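Local coordinates for multidrug resistance protein (Vibrio cholerae, PDB 1YC9) that forms a trimeric outer membrane efflux channel of the outer membrane factor family and probably contributes to resistance against several toxic compounds, at residues Val123-Val137 and Ala260-Gln274. The protein carries 1 engineered substitution. Sequence-based numbering, arbitrary orientation.
Sequences VAATSELAAAEAESV and ADITAARWRAEAAAQ
Ala-124 lies level with Ala-271 and Ala-131 with Ala-264 where helices 123-137 and 260-274 run antiparallel, their axes 7.9 Å apart and their directions 169° from each other. Both alanine pairs bring their CA atoms to 4.0 Å, a spacing that small side chains permit, and Ala-134 continues the seam between Ala-260 and Ala-264. Arg-268 packs as a knob into the hole formed by Glu-128, Ala-131, Ala-132 and Glu-135. The methyl of Ala-131 lies over the centre of its guanidinium, 3.8 Å above the plane; Glu-135 meets the edge in that plane, and Glu-128 OE1 comes in near the edge, slightly tilted from it. Glu-128, bent at chi2, brings OE1 across to Arg-268 NE at 2.8 Å, using the syn lone pair. Glu-135, extended beyond CG, is gripped end-on: Arg-268 NH1 bonds OE1, nearly straight at 172°, and NH2 bonds OE2. Both nitrogens approach from above the carboxylate plane, which is turned 52° from the guanidinium. The three charged residues form one salt-bridge network, and a water donates to both Glu-128 OE2 and Arg-268 O. This pairing belongs to the long helical barrel of the outer membrane factor fold, where it joins helix 117-183 to the shorter helix 260-281 that leads into strand 286-298; helix 47-67 packs on 123-137 and helix 326-391 on 260-274. Trp-267 lies against the other helix with Ala-130 CB over one face of the indole, a CH-pi contact 3.4 Å from the five-membered ring centroid. Ser-127 OG, beside this indole, donates to Val-123 O. At one end, Val-123 CG1 packs 3.5 Å from Gln-274 CG.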
ATOM      1  N   VAL A 123       2.890  -4.513  30.262  1.00 20.20           N
ATOM      2  CA  VAL A 123       1.551  -4.813  29.782  1.00 21.24           C
ATOM      3  C   VAL A 123       1.299  -4.408  28.324  1.00 20.72           C
ATOM      4  O   VAL A 123       0.691  -5.146  27.557  1.00 20.91           O
ATOM      5  CB  VAL A 123       0.470  -4.202  30.670  1.00 21.22           C
ATOM      6  CG1 VAL A 123      -0.887  -4.470  30.085  1.00 22.54           C
ATOM      7  CG2 VAL A 123       0.564  -4.830  32.077  1.00 23.53           C
ATOM      8  N   ALA A 124       1.842  -3.261  27.955  1.00 19.77           N
ATOM      9  CA  ALA A 124       1.771  -2.793  26.593  1.00 18.99           C
ATOM     10  C   ALA A 124       2.504  -3.740  25.668  1.00 19.04           C
ATOM     11  O   ALA A 124       1.972  -4.133  24.653  1.00 17.71           O
ATOM     12  CB  ALA A 124       2.348  -1.378  26.492  1.00 18.73           C
ATOM     13  N   ALA A 125       3.691  -4.174  26.080  1.00 17.99           N
ATOM     14  CA  ALA A 125       4.484  -5.061  25.238  1.00 18.94           C
ATOM     15  C   ALA A 125       3.847  -6.480  25.096  1.00 18.81           C
ATOM     16  O   ALA A 125       3.911  -7.104  24.029  1.00 18.34           O
ATOM     17  CB  ALA A 125       5.879  -5.186  25.811  1.00 21.11           C
ATOM     18  N   THR A 126       3.265  -6.970  26.157  1.00 18.70           N
ATOM     19  CA  THR A 126       2.620  -8.265  26.117  1.00 21.20           C
ATOM     20  C   THR A 126       1.298  -8.206  25.344  1.00 19.80           C
ATOM     21  O   THR A 126       0.882  -9.193  24.750  1.00 18.33           O
ATOM     22  CB  THR A 126       2.367  -8.815  27.517  1.00 21.08           C
ATOM     23  OG1 THR A 126       1.548  -7.918  28.264  1.00 28.07           O
ATOM     24  CG2 THR A 126       3.640  -8.893  28.287  1.00 22.28           C
ATOM     25  N   SER A 127       0.637  -7.025  25.367  1.00 20.21           N
ATOM     26  CA  SER A 127      -0.549  -6.799  24.582  1.00 19.22           C
ATOM     27  C   SER A 127      -0.178  -6.778  23.121  1.00 19.54           C
ATOM     28  O   SER A 127      -0.920  -7.304  22.303  1.00 18.20           O
ATOM     29  CB  SER A 127      -1.243  -5.493  25.001  1.00 19.37           C
ATOM     30  OG  SER A 127      -1.667  -5.595  26.326  1.00 18.83           O
ATOM     31  N   GLU A 128       0.963  -6.183  22.780  1.00 19.15           N
ATOM     32  CA  GLU A 128       1.461  -6.236  21.415  1.00 18.93           C
ATOM     33  C   GLU A 128       1.784  -7.636  20.993  1.00 18.43           C
ATOM     34  O   GLU A 128       1.549  -8.048  19.858  1.00 16.59           O
ATOM     35  CB  GLU A 128       2.716  -5.361  21.198  1.00 20.28           C
ATOM     36  CG  GLU A 128       2.332  -3.884  21.279  1.00 25.17           C
ATOM     37  CD  GLU A 128       1.560  -3.342  20.067  1.00 30.15           C
ATOM     38  OE1 GLU A 128       1.321  -4.108  19.058  1.00 26.06           O
ATOM     39  OE2 GLU A 128       1.186  -2.115  20.144  1.00 30.45           O
ATOM     40  N   LEU A 129       2.312  -8.392  21.925  1.00 16.86           N
ATOM     41  CA  LEU A 129       2.586  -9.793  21.587  1.00 17.30           C
ATOM     42  C   LEU A 129       1.282 -10.546  21.323  1.00 16.07           C
ATOM     43  O   LEU A 129       1.187 -11.351  20.410  1.00 16.96           O
ATOM     44  CB  LEU A 129       3.400 -10.444  22.698  1.00 16.47           C
ATOM     45  CG  LEU A 129       3.639 -11.955  22.538  1.00 18.02           C
ATOM     46  CD1 LEU A 129       4.340 -12.236  21.219  1.00 19.20           C
ATOM     47  CD2 LEU A 129       4.450 -12.495  23.709  1.00 21.80           C
ATOM     48  N   ALA A 130       0.275 -10.318  22.138  1.00 16.77           N
ATOM     49  CA  ALA A 130      -1.017 -10.961  21.903  1.00 17.17           C
ATOM     50  C   ALA A 130      -1.601 -10.561  20.566  1.00 16.81           C
ATOM     51  O   ALA A 130      -2.214 -11.367  19.864  1.00 16.55           O
ATOM     52  CB  ALA A 130      -2.039 -10.673  23.059  1.00 17.64           C
ATOM     53  N   ALA A 131      -1.389  -9.309  20.181  1.00 16.82           N
ATOM     54  CA  ALA A 131      -1.815  -8.873  18.875  1.00 17.33           C
ATOM     55  C   ALA A 131      -1.010  -9.583  17.786  1.00 17.43           C
ATOM     56  O   ALA A 131      -1.591 -10.008  16.767  1.00 16.62           O
ATOM     57  CB  ALA A 131      -1.718  -7.351  18.747  1.00 17.80           C
ATOM     58  N   ALA A 132       0.292  -9.724  18.013  1.00 17.57           N
ATOM     59  CA  ALA A 132       1.145 -10.455  17.071  1.00 18.10           C
ATOM     60  C   ALA A 132       0.760 -11.941  16.915  1.00 18.99           C
ATOM     61  O   ALA A 132       0.828 -12.542  15.808  1.00 18.21           O
ATOM     62  CB  ALA A 132       2.555 -10.312  17.437  1.00 18.69           C
ATOM     63  N   GLU A 133       0.331 -12.521  18.018  1.00 18.77           N
ATOM     64  CA  GLU A 133      -0.145 -13.912  17.995  1.00 20.57           C
ATOM     65  C   GLU A 133      -1.393 -14.027  17.111  1.00 19.65           C
ATOM     66  O   GLU A 133      -1.488 -14.907  16.257  1.00 20.17           O
ATOM     67  CB  GLU A 133      -0.391 -14.405  19.410  1.00 19.41           C
ATOM     68  CG  GLU A 133       0.872 -14.648  20.185  1.00 25.05           C
ATOM     69  CD  GLU A 133       0.655 -14.971  21.659  1.00 29.63           C
ATOM     70  OE1 GLU A 133      -0.494 -14.862  22.113  1.00 34.37           O
ATOM     71  OE2 GLU A 133       1.653 -15.309  22.341  1.00 28.18           O
ATOM     72  N   ALA A 134      -2.328 -13.089  17.283  1.00 19.92           N
ATOM     73  CA  ALA A 134      -3.533 -13.021  16.477  1.00 20.54           C
ATOM     74  C   ALA A 134      -3.182 -12.773  15.020  1.00 21.29           C
ATOM     75  O   ALA A 134      -3.784 -13.366  14.121  1.00 20.68           O
ATOM     76  CB  ALA A 134      -4.464 -11.922  16.997  1.00 19.76           C
ATOM     77  N   GLU A 135      -2.199 -11.917  14.761  1.00 21.77           N
ATOM     78  CA  GLU A 135      -1.833 -11.650  13.389  1.00 22.88           C
ATOM     79  C   GLU A 135      -1.200 -12.875  12.720  1.00 23.38           C
ATOM     80  O   GLU A 135      -1.385 -13.066  11.528  1.00 22.89           O
ATOM     81  CB  GLU A 135      -0.936 -10.431  13.289  1.00 23.19           C
ATOM     82  CG  GLU A 135      -1.735  -9.175  13.590  1.00 27.34           C
ATOM     83  CD  GLU A 135      -0.924  -7.914  13.483  1.00 33.88           C
ATOM     84  OE1 GLU A 135       0.305  -7.980  13.629  1.00 37.57           O
ATOM     85  OE2 GLU A 135      -1.533  -6.831  13.252  1.00 40.99           O
ATOM     86  N   SER A 136      -0.521 -13.722  13.476  1.00 23.76           N
ATOM     87  CA  SER A 136       0.019 -14.963  12.918  1.00 25.18           C
ATOM     88  C   SER A 136      -1.113 -15.902  12.459  1.00 25.67           C
ATOM     89  O   SER A 136      -0.987 -16.570  11.438  1.00 24.47           O
ATOM     90  CB  SER A 136       0.977 -15.689  13.873  1.00 25.07           C
ATOM     91  OG  SER A 136       0.300 -16.198  14.977  1.00 26.50           O
ATOM     92  N   VAL A 137      -2.211 -15.932  13.213  1.00 25.01           N
ATOM     93  CA  VAL A 137      -3.406 -16.668  12.777  1.00 25.06           C
ATOM     94  C   VAL A 137      -3.993 -16.034  11.507  1.00 24.50           C
ATOM     95  O   VAL A 137      -4.353 -16.746  10.547  1.00 25.10           O
ATOM     96  CB  VAL A 137      -4.465 -16.728  13.915  1.00 25.63           C
ATOM     97  CG1 VAL A 137      -5.775 -17.410  13.467  1.00 25.73           C
ATOM     98  CG2 VAL A 137      -3.844 -17.434  15.117  1.00 26.52           C
ATOM     99  N   ALA A 260      -9.289 -12.747  13.913  1.00 23.73           N
ATOM    100  CA  ALA A 260      -7.989 -12.406  14.477  1.00 24.24           C
ATOM    101  C   ALA A 260      -7.664 -10.911  14.287  1.00 24.00           C
ATOM    102  O   ALA A 260      -7.006 -10.325  15.123  1.00 23.57           O
ATOM    103  CB  ALA A 260      -6.891 -13.280  13.864  1.00 26.35           C
ATOM    104  N   ASP A 261      -8.132 -10.281  13.218  1.00 23.10           N
ATOM    105  CA  ASP A 261      -7.910  -8.822  13.014  1.00 23.32           C
ATOM    106  C   ASP A 261      -8.579  -7.971  14.090  1.00 22.69           C
ATOM    107  O   ASP A 261      -8.006  -6.988  14.586  1.00 21.61           O
ATOM    108  CB  ASP A 261      -8.294  -8.355  11.604  1.00 22.94           C
ATOM    109  CG  ASP A 261      -9.783  -8.598  11.241  1.00 26.86           C
ATOM    110  OD1 ASP A 261     -10.312  -7.932  10.314  1.00 26.38           O
ATOM    111  OD2 ASP A 261     -10.543  -9.423  11.819  1.00 28.39           O
ATOM    112  N   ILE A 262      -9.802  -8.343  14.483  1.00 21.67           N
ATOM    113  CA  ILE A 262     -10.484  -7.660  15.571  1.00 21.15           C
ATOM    114  C   ILE A 262      -9.731  -7.908  16.880  1.00 20.41           C
ATOM    115  O   ILE A 262      -9.528  -6.986  17.667  1.00 19.71           O
ATOM    116  CB  ILE A 262     -11.959  -8.128  15.711  1.00 21.81           C
ATOM    117  CG1 ILE A 262     -12.744  -7.693  14.481  1.00 22.45           C
ATOM    118  CG2 ILE A 262     -12.589  -7.605  16.976  1.00 21.34           C
ATOM    119  CD1 ILE A 262     -14.149  -8.260  14.388  1.00 25.24           C
ATOM    120  N   THR A 263      -9.325  -9.149  17.141  1.00 19.95           N
ATOM    121  CA  THR A 263      -8.583  -9.442  18.346  1.00 19.40           C
ATOM    122  C   THR A 263      -7.298  -8.609  18.407  1.00 18.94           C
ATOM    123  O   THR A 263      -6.979  -8.039  19.427  1.00 19.53           O
ATOM    124  CB  THR A 263      -8.263 -10.899  18.366  1.00 20.50           C
ATOM    125  OG1 THR A 263      -9.509 -11.604  18.419  1.00 20.25           O
ATOM    126  CG2 THR A 263      -7.481 -11.264  19.608  1.00 20.35           C
ATOM    127  N   ALA A 264      -6.566  -8.573  17.304  1.00 18.05           N
ATOM    128  CA  ALA A 264      -5.294  -7.846  17.267  1.00 18.52           C
ATOM    129  C   ALA A 264      -5.529  -6.382  17.545  1.00 18.79           C
ATOM    130  O   ALA A 264      -4.822  -5.791  18.348  1.00 18.58           O
ATOM    131  CB  ALA A 264      -4.619  -8.057  15.969  1.00 18.69           C
ATOM    132  N   ALA A 265      -6.550  -5.810  16.917  1.00 19.37           N
ATOM    133  CA  ALA A 265      -6.833  -4.392  17.130  1.00 19.80           C
ATOM    134  C   ALA A 265      -7.289  -4.119  18.542  1.00 19.77           C
ATOM    135  O   ALA A 265      -6.947  -3.074  19.107  1.00 19.63           O
ATOM    136  CB  ALA A 265      -7.864  -3.874  16.118  1.00 19.60           C
ATOM    137  N   ARG A 266      -8.045  -5.045  19.124  1.00 18.62           N
ATOM    138  CA  ARG A 266      -8.382  -4.972  20.542  1.00 19.58           C
ATOM    139  C   ARG A 266      -7.132  -4.809  21.406  1.00 18.58           C
ATOM    140  O   ARG A 266      -7.028  -3.870  22.194  1.00 18.90           O
ATOM    141  CB  ARG A 266      -9.160  -6.217  20.973  1.00 20.07           C
ATOM    142  CG  ARG A 266      -9.535  -6.236  22.446  1.00 25.57           C
ATOM    143  CD  ARG A 266     -10.956  -6.700  22.720  1.00 30.40           C
ATOM    144  N   TRP A 267      -6.190  -5.733  21.249  1.00 18.35           N
ATOM    145  CA  TRP A 267      -5.006  -5.768  22.063  1.00 18.92           C
ATOM    146  C   TRP A 267      -4.140  -4.501  21.817  1.00 18.38           C
ATOM    147  O   TRP A 267      -3.470  -4.039  22.720  1.00 18.76           O
ATOM    148  CB  TRP A 267      -4.173  -7.021  21.751  1.00 18.40           C
ATOM    149  CG  TRP A 267      -4.674  -8.201  22.423  1.00 21.43           C
ATOM    150  CD1 TRP A 267      -5.216  -9.311  21.846  1.00 23.32           C
ATOM    151  CD2 TRP A 267      -4.720  -8.414  23.836  1.00 24.11           C
ATOM    152  NE1 TRP A 267      -5.594 -10.212  22.816  1.00 25.65           N
ATOM    153  CE2 TRP A 267      -5.299  -9.691  24.050  1.00 27.36           C
ATOM    154  CE3 TRP A 267      -4.305  -7.672  24.939  1.00 25.40           C
ATOM    155  CZ2 TRP A 267      -5.439 -10.247  25.329  1.00 27.82           C
ATOM    156  CZ3 TRP A 267      -4.447  -8.229  26.230  1.00 29.99           C
ATOM    157  CH2 TRP A 267      -5.034  -9.493  26.400  1.00 29.97           C
ATOM    158  N   ARG A 268      -4.154  -3.975  20.610  1.00 20.46           N
ATOM    159  CA  ARG A 268      -3.333  -2.814  20.298  1.00 20.64           C
ATOM    160  C   ARG A 268      -3.918  -1.583  20.946  1.00 20.49           C
ATOM    161  O   ARG A 268      -3.152  -0.707  21.435  1.00 19.94           O
ATOM    162  CB  ARG A 268      -3.162  -2.633  18.822  1.00 21.72           C
ATOM    163  CG  ARG A 268      -2.200  -3.626  18.241  1.00 24.00           C
ATOM    164  CD  ARG A 268      -1.454  -3.136  17.084  1.00 27.20           C
ATOM    165  NE  ARG A 268      -0.411  -4.123  16.852  1.00 31.92           N
ATOM    166  CZ  ARG A 268      -0.479  -5.075  15.959  1.00 32.79           C
ATOM    167  NH1 ARG A 268       0.543  -5.942  15.853  1.00 31.92           N
ATOM    168  NH2 ARG A 268      -1.561  -5.185  15.170  1.00 34.42           N
ATOM    169  N   ALA A 269      -5.235  -1.543  21.039  1.00 20.25           N
ATOM    170  CA  ALA A 269      -5.916  -0.481  21.793  1.00 20.04           C
ATOM    171  C   ALA A 269      -5.616  -0.571  23.315  1.00 21.43           C
ATOM    172  O   ALA A 269      -5.314   0.413  23.973  1.00 18.02           O
ATOM    173  CB  ALA A 269      -7.392  -0.458  21.506  1.00 21.43           C
ATOM    174  N   GLU A 270      -5.586  -1.802  23.865  1.00 20.64           N
ATOM    175  CA  GLU A 270      -5.063  -2.001  25.214  1.00 20.92           C
ATOM    176  C   GLU A 270      -3.623  -1.505  25.435  1.00 18.44           C
ATOM    177  O   GLU A 270      -3.354  -0.862  26.428  1.00 19.28           O
ATOM    178  CB  GLU A 270      -5.156  -3.482  25.627  1.00 21.85           C
ATOM    179  CG  GLU A 270      -4.833  -3.677  27.111  1.00 29.12           C
ATOM    180  CD  GLU A 270      -5.649  -2.767  28.003  1.00 36.04           C
ATOM    181  OE1 GLU A 270      -6.884  -2.858  27.871  1.00 37.68           O
ATOM    182  OE2 GLU A 270      -5.062  -1.946  28.786  1.00 39.06           O
ATOM    183  N   ALA A 271      -2.726  -1.821  24.504  1.00 18.54           N
ATOM    184  CA  ALA A 271      -1.337  -1.418  24.564  1.00 19.40           C
ATOM    185  C   ALA A 271      -1.240   0.110  24.578  1.00 19.83           C
ATOM    186  O   ALA A 271      -0.570   0.688  25.450  1.00 18.06           O
ATOM    187  CB  ALA A 271      -0.599  -1.973  23.376  1.00 18.67           C
ATOM    188  N   ALA A 272      -2.013   0.736  23.688  1.00 19.97           N
ATOM    189  CA  ALA A 272      -2.101   2.223  23.643  1.00 19.24           C
ATOM    190  C   ALA A 272      -2.612   2.840  24.929  1.00 19.18           C
ATOM    191  O   ALA A 272      -2.101   3.862  25.355  1.00 19.11           O
ATOM    192  CB  ALA A 272      -2.931   2.695  22.432  1.00 19.97           C
ATOM    193  N   ALA A 273      -3.632   2.245  25.554  1.00 17.21           N
ATOM    194  CA  ALA A 273      -4.157   2.687  26.814  1.00 18.27           C
ATOM    195  C   ALA A 273      -3.073   2.679  27.879  1.00 18.38           C
ATOM    196  O   ALA A 273      -2.934   3.603  28.650  1.00 19.42           O
ATOM    197  CB  ALA A 273      -5.360   1.771  27.250  1.00 18.32           C
ATOM    198  N   GLN A 274      -2.290   1.605  27.920  1.00 19.44           N
ATOM    199  CA  GLN A 274      -1.188   1.466  28.869  1.00 19.02           C
ATOM    200  C   GLN A 274      -0.144   2.556  28.636  1.00 19.71           C
ATOM    201  O   GLN A 274       0.444   3.066  29.596  1.00 18.19           O
ATOM    202  CB  GLN A 274      -0.492   0.107  28.706  1.00 18.43           C
ATOM    203  CG  GLN A 274      -1.327  -1.153  29.170  1.00 19.93           C
ATOM    204  CD  GLN A 274      -1.810  -1.061  30.599  1.00 21.27           C
ATOM    205  OE1 GLN A 274      -2.950  -1.385  30.903  1.00 24.71           O
ATOM    206  NE2 GLN A 274      -0.946  -0.651  31.472  1.00 19.66           N
TER
HETATM  207  O   HOH W   1      -0.825  -0.209  20.125  1.00 20.72           O